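PDB 7NNA: klebicin C activity, which is a bacteriocin, here its coiled-coil Tol-binding domain, and probably uses the outer-membrane efflux channel TolC to enter target bacteria. Local coordinates for residues A[13-18]-A[170-175]; A[69-74]-A[107-112]; A[83-88]-A[97-102]. All blocks are in the same frame, centred on the assembly; numbering follows the deposited sequence.

Contact 1: residues A[13-18]-A[170-175]; sequences SLTRLQ and EKAEAE
Arg-16 reaches across from the start of helix 14-79 and meets Glu-173 of helix 93-197 side-on, NE and one terminal nitrogen each taking a different carboxylate oxygen. NE donates to Glu-173 OE2 at 2.8 Å, and NH2 to Glu-173 OE1 at 3.0 Å, the second bond almost straight at 173°. Both oxygens are met on their syn sides and lie close to the guanidinium plane, although the two flat groups are turned 35° against each other. A bend at chi2 (-63°) carries the Arg-16 chain over to the facing helix, and CG packs 3.4 Å from Glu-173 OE2. This doubly bonded salt bridge is the tight part of the contact.

Its water-bridged flanks are looser. One water donates to Glu-173 OE2 and also bonds Ser-13 OG and Thr-15 OG1, while Thr-15 OG1 rests 3.8 Å from Ala-172 CB. A second water accepts from Arg-16 NH1 and donates to Glu-170 OE2, whose stronger partner is Arg-166 one turn earlier. Ser-13 OG also accepts directly from Arg-16 N at 3.1 Å, an N-cap bond that closes the first turn beside the salt bridge. With the short helical segments antiparallel and 9.7 Å apart, charged residues flanking small ones in this way are characteristic of the solvent-facing border of an antiparallel two-helix coiled coil.

Contact 2: residues A[69-74]-A[107-112]; sequences KDVVDR and KAIEEA
Val-71 and Arg-74, one turn apart on helix 14-79, pack against Ile-109 and Ala-112, one turn apart on helix 93-197. Arg-74 is the side chain to follow. From CB the chain runs out with CG anti to the backbone N (chi1 -177°), which sets CG 3.8 Å from Ile-109 CD1. The next carbon continues along the same isoleucine, CD lying 4.0 Å from Ile-109 CG1, so the aliphatic half of the arginine makes the apolar contact. At chi3 (-45°) the chain turns, and the guanidinium swings along the interface, where NH2 comes to 4.2 Å from Ala-112 CB. That last approach is a loose one, and no hydrogen bond crosses between the two segments.

Ile-109 presents a different branch to each neighbour: CD1 and CG1 go to Arg-74, while CG2 sits 3.9 Å from the carbonyl O of Val-71. Val-71, the buried member of the group, sends CG1 toward Ile-109 and Ala-112, 4.3 Å from Ile-109 CG2 and 4.2 Å from Ala-112 CB. Beyond the segments Ile-109 also touches Ala-75 and Asn-78, and Val-71 touches Arg-113, so the packing of the two helices continues past both segments. The local axes lie 9.4 Å apart and are antiparallel at 171°. Branched aliphatic and alanine side chains along the middle, bordered by the stem of a long charged residue, are characteristic of an antiparallel two-stranded coiled coil.

Contact 3: residues A[83-88]-A[97-102]; sequences PTVIDL and AAMAEF
Pro-83 lies on the first turns of helix 93-197 against Ala-98, Met-99 and Phe-102, in the connection that closes the tip of a long antiparallel helical hairpin. Carbon packing carries nearly all of the contact. The pyrrolidine ring shares its atoms out among three partners: CB is 4.1 Å from Ala-98 CB, CG is 4.1 Å from SE of Met-99, which is present as selenomethionine, and CD presses on Phe-102 CB at 3.6 Å. Phe-102 approaches obliquely, and its buried ring also touches Thr-81 and Arg-82 of the connection and Asn-78 and Asn-79 at the end of helix 14-79. One aromatic residue thereby touches both the connection and the end of the preceding helix. Val-85, two residues on from the proline, adds its CG2 branch 3.9 Å from Met-99 CE, and it touches Gln-91 as well.

Backbone carbonyls supply the remaining contacts, with carbon as their partner. Pro-83 CG lies 3.7 Å from Ala-98 O; no hydrogen bond joins the two segments. The selenomethionine chain sets off with CG anti to the backbone N (chi1 -176°), then bends at chi2 and again at chi3 to turn toward Pro-83 and Val-85, placing its terminal CE 3.6 Å from the carbonyl O of Pro-83.

How the contacts relate
All three contacts belong to one long antiparallel helical hairpin. Contacts 1 and 2 pair the same two helices, 14-79 and 93-197, on opposite sides of the chain's centre, their own centres about 88 Å apart. Contact 3 joins helix 93-197 to the connection instead and lies near contact 2, centre to centre about 21 Å, though the two do not touch. Along the chain they are nested, contact 3 inside contact 2 and contact 2 inside contact 1. Contacts 1 and 3 are surface contacts, contact 2 partly buried. The two surface contacts differ in chemistry, contact 1 being ionic and hydrated, contact 3 apolar like the partly buried contact 2.

Contact 1: residues A[13-18]-A[170-175]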
# COMPACT_ATOMS: atom_id res chain seq x y z
N SER A 13 10.88 -22.23 36.80
CA SER A 13 11.64 -23.26 36.10
C SER A 13 12.19 -22.69 34.78
O SER A 13 11.59 -21.75 34.23
CB SER A 13 10.74 -24.45 35.78
OG SER A 13 9.72 -24.14 34.84
N LEU A 14 13.31 -23.27 34.26
CA LEU A 14 13.87 -22.75 33.03
C LEU A 14 12.86 -22.90 31.86
O LEU A 14 12.75 -21.98 31.03
CB LEU A 14 15.21 -23.46 32.71
CG LEU A 14 15.84 -23.09 31.36
CD1 LEU A 14 16.19 -21.58 31.31
CD2 LEU A 14 17.07 -23.96 31.05
N THR A 15 12.07 -24.02 31.83
CA THR A 15 11.10 -24.17 30.73
C THR A 15 10.02 -23.13 30.82
O THR A 15 9.58 -22.63 29.77
CB THR A 15 10.49 -25.57 30.67
OG1 THR A 15 10.02 -25.90 31.99
CG2 THR A 15 11.48 -26.62 30.22
N ARG A 16 9.59 -22.76 32.06
CA ARG A 16 8.57 -21.70 32.14
C ARG A 16 9.16 -20.37 31.73
O ARG A 16 8.46 -19.57 31.09
CB ARG A 16 7.98 -21.55 33.56
CG ARG A 16 6.79 -22.43 33.84
CD ARG A 16 5.55 -22.18 32.98
NE ARG A 16 4.67 -23.32 33.22
CZ ARG A 16 3.60 -23.64 32.52
NH1 ARG A 16 3.19 -22.87 31.53
NH2 ARG A 16 2.91 -24.74 32.81
N LEU A 17 10.41 -20.09 32.14
CA LEU A 17 11.05 -18.82 31.73
C LEU A 17 11.22 -18.73 30.23
O LEU A 17 11.03 -17.64 29.64
CB LEU A 17 12.36 -18.59 32.48
CG LEU A 17 12.13 -18.39 33.99
CD1 LEU A 17 13.45 -18.47 34.79
CD2 LEU A 17 11.37 -17.14 34.25
N GLN A 18 11.58 -19.86 29.56
CA GLN A 18 11.70 -19.94 28.10
C GLN A 18 10.32 -19.73 27.44
O GLN A 18 10.24 -19.05 26.43
CB GLN A 18 12.29 -21.30 27.66
CG GLN A 18 13.73 -21.51 28.13
CD GLN A 18 14.73 -21.62 26.99
OE1 GLN A 18 14.97 -20.67 26.26
NE2 GLN A 18 15.36 -22.80 26.82
N GLU A 170 4.66 -27.43 30.42
CA GLU A 170 3.60 -28.26 31.03
C GLU A 170 4.06 -29.71 31.22
O GLU A 170 3.79 -30.34 32.26
CB GLU A 170 2.35 -28.20 30.14
CG GLU A 170 1.71 -26.83 30.14
CD GLU A 170 0.60 -26.64 29.11
OE1 GLU A 170 0.13 -27.66 28.54
OE2 GLU A 170 0.17 -25.48 28.89
N LYS A 171 4.80 -30.24 30.23
CA LYS A 171 5.33 -31.60 30.26
C LYS A 171 6.38 -31.75 31.32
O LYS A 171 6.42 -32.79 32.00
CB LYS A 171 5.93 -31.97 28.88
CG LYS A 171 6.34 -33.44 28.73
CD LYS A 171 6.54 -33.75 27.23
CE LYS A 171 7.52 -34.86 26.93
NZ LYS A 171 7.37 -35.33 25.52
N ALA A 172 7.23 -30.74 31.51
CA ALA A 172 8.28 -30.79 32.55
C ALA A 172 7.64 -30.82 33.93
O ALA A 172 8.12 -31.53 34.82
CB ALA A 172 9.23 -29.59 32.43
N GLU A 173 6.56 -30.07 34.12
CA GLU A 173 5.84 -30.08 35.41
C GLU A 173 5.08 -31.41 35.59
O GLU A 173 5.14 -31.99 36.66
CB GLU A 173 4.87 -28.90 35.47
CG GLU A 173 5.58 -27.59 35.73
CD GLU A 173 4.81 -26.36 35.25
OE1 GLU A 173 3.57 -26.44 35.13
OE2 GLU A 173 5.46 -25.32 35.00
N ALA A 174 4.46 -31.95 34.53
CA ALA A 174 3.76 -33.26 34.66
C ALA A 174 4.78 -34.36 35.01
O ALA A 174 4.55 -35.22 35.89
CB ALA A 174 3.03 -33.59 33.37
N GLU A 175 5.95 -34.32 34.36
CA GLU A 175 7.01 -35.28 34.62
C GLU A 175 7.64 -35.12 36.01
O GLU A 175 8.02 -36.12 36.63
CB GLU A 175 8.07 -35.24 33.50
CG GLU A 175 7.55 -35.82 32.20
CD GLU A 175 8.47 -35.70 30.99
OE1 GLU A 175 8.08 -36.17 29.90
OE2 GLU A 175 9.57 -35.12 31.15
O HOH W 1 7.90 -26.08 34.05
O HOH W 2 0.37 -23.68 30.57

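Contact 2: residues A[69-74]-A[107-112]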
# COMPACT_ATOMS: atom_id res chain seq x y z
N LYS A 69 -8.53 22.90 -30.07
CA LYS A 69 -9.10 22.50 -31.35
C LYS A 69 -10.15 23.58 -31.82
O LYS A 69 -10.13 24.01 -32.98
CB LYS A 69 -9.76 21.11 -31.16
CG LYS A 69 -10.24 20.43 -32.44
CD LYS A 69 -11.30 19.34 -32.12
CE LYS A 69 -12.57 19.52 -32.96
NZ LYS A 69 -12.82 20.97 -33.27
N ASP A 70 -11.01 24.05 -30.88
CA ASP A 70 -12.01 25.09 -31.21
C ASP A 70 -11.37 26.46 -31.64
O ASP A 70 -11.92 27.18 -32.49
CB ASP A 70 -12.89 25.34 -30.00
CG ASP A 70 -13.73 24.15 -29.61
OD1 ASP A 70 -14.00 23.29 -30.49
OD2 ASP A 70 -14.11 24.07 -28.43
N VAL A 71 -10.25 26.84 -31.01
CA VAL A 71 -9.55 28.08 -31.36
C VAL A 71 -8.86 27.89 -32.72
O VAL A 71 -8.89 28.81 -33.58
CB VAL A 71 -8.55 28.54 -30.26
CG1 VAL A 71 -7.81 29.80 -30.71
CG2 VAL A 71 -9.29 28.81 -28.95
N VAL A 72 -8.28 26.69 -32.96
CA VAL A 72 -7.72 26.42 -34.30
C VAL A 72 -8.85 26.55 -35.41
O VAL A 72 -8.61 27.14 -36.45
CB VAL A 72 -6.99 25.05 -34.36
CG1 VAL A 72 -6.62 24.71 -35.79
CG2 VAL A 72 -5.72 25.06 -33.48
N ASP A 73 -10.06 26.02 -35.17
CA ASP A 73 -11.17 26.17 -36.14
C ASP A 73 -11.58 27.64 -36.32
O ASP A 73 -11.97 28.04 -37.42
CB ASP A 73 -12.41 25.38 -35.69
CG ASP A 73 -12.32 23.88 -35.85
OD1 ASP A 73 -11.45 23.40 -36.64
OD2 ASP A 73 -13.13 23.18 -35.21
N ARG A 74 -11.47 28.45 -35.27
CA ARG A 74 -11.76 29.91 -35.39
C ARG A 74 -10.72 30.55 -36.34
O ARG A 74 -11.07 31.37 -37.18
CB ARG A 74 -11.62 30.53 -34.00
CG ARG A 74 -11.94 32.00 -33.87
CD ARG A 74 -11.74 32.51 -32.41
NE ARG A 74 -12.29 31.62 -31.38
CZ ARG A 74 -11.97 31.67 -30.09
NH1 ARG A 74 -12.50 30.80 -29.23
NH2 ARG A 74 -11.11 32.58 -29.65
N LYS A 107 -3.81 37.82 -36.10
CA LYS A 107 -2.84 37.95 -35.02
C LYS A 107 -3.53 37.74 -33.67
O LYS A 107 -2.91 37.14 -32.73
CB LYS A 107 -2.24 39.39 -35.01
CG LYS A 107 -1.23 39.64 -36.12
CD LYS A 107 0.22 39.26 -35.73
CE LYS A 107 1.23 39.31 -36.86
NZ LYS A 107 2.62 38.89 -36.42
N ALA A 108 -4.78 38.26 -33.52
CA ALA A 108 -5.53 38.11 -32.26
C ALA A 108 -5.93 36.66 -32.03
O ALA A 108 -5.89 36.16 -30.87
CB ALA A 108 -6.76 39.00 -32.25
N ILE A 109 -6.37 35.98 -33.10
CA ILE A 109 -6.72 34.56 -32.96
C ILE A 109 -5.49 33.75 -32.64
O ILE A 109 -5.57 32.84 -31.78
CB ILE A 109 -7.54 34.01 -34.14
CG1 ILE A 109 -8.89 34.74 -34.16
CG2 ILE A 109 -7.75 32.47 -34.06
CD1 ILE A 109 -9.66 34.50 -35.50
N GLU A 110 -4.36 34.09 -33.23
CA GLU A 110 -3.12 33.39 -32.92
C GLU A 110 -2.72 33.59 -31.42
O GLU A 110 -2.31 32.62 -30.78
CB GLU A 110 -2.01 33.75 -33.93
CG GLU A 110 -0.66 33.18 -33.56
CD GLU A 110 -0.60 31.65 -33.51
OE1 GLU A 110 -1.51 30.98 -34.06
OE2 GLU A 110 0.36 31.13 -32.93
N GLU A 111 -2.92 34.80 -30.84
CA GLU A 111 -2.63 34.96 -29.40
C GLU A 111 -3.50 34.07 -28.55
O GLU A 111 -3.01 33.44 -27.61
CB GLU A 111 -2.81 36.43 -28.97
CG GLU A 111 -1.74 37.31 -29.58
CD GLU A 111 -0.31 37.12 -29.07
OE1 GLU A 111 0.63 37.48 -29.82
OE2 GLU A 111 -0.12 36.62 -27.94
N ALA A 112 -4.77 33.96 -28.89
CA ALA A 112 -5.69 33.09 -28.15
C ALA A 112 -5.33 31.60 -28.35
O ALA A 112 -5.53 30.76 -27.47
CB ALA A 112 -7.12 33.34 -28.64

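Contact 3: residues A[83-88]-A[97-102]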
# COMPACT_ATOMS: atom_id res chain seq x y z
N PRO A 83 -8.39 39.08 -47.78
CA PRO A 83 -8.65 39.85 -49.02
C PRO A 83 -7.53 39.72 -50.05
O PRO A 83 -6.42 39.32 -49.72
CB PRO A 83 -8.73 41.33 -48.53
CG PRO A 83 -7.88 41.35 -47.30
CD PRO A 83 -7.89 39.93 -46.68
N THR A 84 -7.80 40.15 -51.31
CA THR A 84 -6.80 40.13 -52.37
C THR A 84 -6.24 41.51 -52.54
O THR A 84 -6.99 42.45 -52.79
CB THR A 84 -7.48 39.66 -53.68
OG1 THR A 84 -7.66 38.25 -53.53
CG2 THR A 84 -6.66 39.96 -54.93
N VAL A 85 -4.91 41.64 -52.40
CA VAL A 85 -4.14 42.89 -52.57
C VAL A 85 -2.90 42.50 -53.38
O VAL A 85 -1.89 42.04 -52.82
CB VAL A 85 -3.74 43.53 -51.22
CG1 VAL A 85 -2.90 44.78 -51.47
CG2 VAL A 85 -4.97 43.86 -50.37
N ILE A 86 -3.01 42.62 -54.71
CA ILE A 86 -1.94 42.17 -55.59
C ILE A 86 -1.15 43.35 -56.19
O ILE A 86 0.07 43.23 -56.31
CB ILE A 86 -2.46 41.15 -56.66
CG1 ILE A 86 -3.77 41.63 -57.33
CG2 ILE A 86 -2.68 39.78 -55.97
CD1 ILE A 86 -4.08 41.08 -58.92
N ASP A 87 -1.79 44.48 -56.50
CA ASP A 87 -1.07 45.66 -56.99
C ASP A 87 -0.66 46.46 -55.75
O ASP A 87 -1.39 47.37 -55.34
CB ASP A 87 -1.96 46.52 -57.92
CG ASP A 87 -1.27 47.73 -58.54
OD1 ASP A 87 -0.22 48.16 -58.02
OD2 ASP A 87 -1.80 48.26 -59.57
N LEU A 88 0.47 46.08 -55.13
CA LEU A 88 0.98 46.69 -53.89
C LEU A 88 1.41 48.16 -54.02
O LEU A 88 1.36 48.90 -53.04
CB LEU A 88 2.17 45.89 -53.38
CG LEU A 88 1.90 44.42 -53.19
CD1 LEU A 88 3.18 43.67 -53.11
CD2 LEU A 88 1.02 44.19 -52.00
N ALA A 97 -7.36 49.01 -45.69
CA ALA A 97 -8.11 48.78 -44.43
C ALA A 97 -8.54 47.32 -44.38
O ALA A 97 -8.47 46.72 -43.32
CB ALA A 97 -9.34 49.66 -44.38
N ALA A 98 -8.95 46.72 -45.51
CA ALA A 98 -9.35 45.30 -45.51
C ALA A 98 -8.21 44.40 -45.09
O ALA A 98 -8.41 43.45 -44.31
CB ALA A 98 -9.89 44.90 -46.89
N MSE A 99 -7.01 44.66 -45.62
CA MSE A 99 -5.88 43.81 -45.28
C MSE A 99 -5.46 44.03 -43.84
O MSE A 99 -5.26 43.06 -43.08
CB MSE A 99 -4.69 44.05 -46.23
CG MSE A 99 -3.54 43.10 -45.93
SE MSE A 99 -3.99 41.22 -46.12
CE MSE A 99 -3.78 41.11 -47.95
N ALA A 100 -5.38 45.30 -43.42
CA ALA A 100 -4.94 45.60 -42.05
C ALA A 100 -5.88 44.94 -41.00
O ALA A 100 -5.42 44.36 -39.99
CB ALA A 100 -4.85 47.13 -41.84
N GLU A 101 -7.21 45.03 -41.26
CA GLU A 101 -8.18 44.40 -40.36
C GLU A 101 -8.09 42.88 -40.37
O GLU A 101 -8.21 42.23 -39.31
CB GLU A 101 -9.60 44.84 -40.75
CG GLU A 101 -9.88 46.29 -40.38
CD GLU A 101 -11.19 46.85 -40.90
OE1 GLU A 101 -12.08 46.05 -41.28
OE2 GLU A 101 -11.33 48.10 -40.93
N PHE A 102 -7.85 42.26 -41.55
CA PHE A 102 -7.68 40.81 -41.61
C PHE A 102 -6.42 40.40 -40.79
O PHE A 102 -6.46 39.41 -40.02
CB PHE A 102 -7.53 40.33 -43.09
CG PHE A 102 -7.06 38.89 -43.15
CD1 PHE A 102 -7.95 37.84 -42.93
CD2 PHE A 102 -5.73 38.57 -43.40
CE1 PHE A 102 -7.51 36.51 -42.91
CE2 PHE A 102 -5.29 37.25 -43.39
CZ PHE A 102 -6.18 36.24 -43.08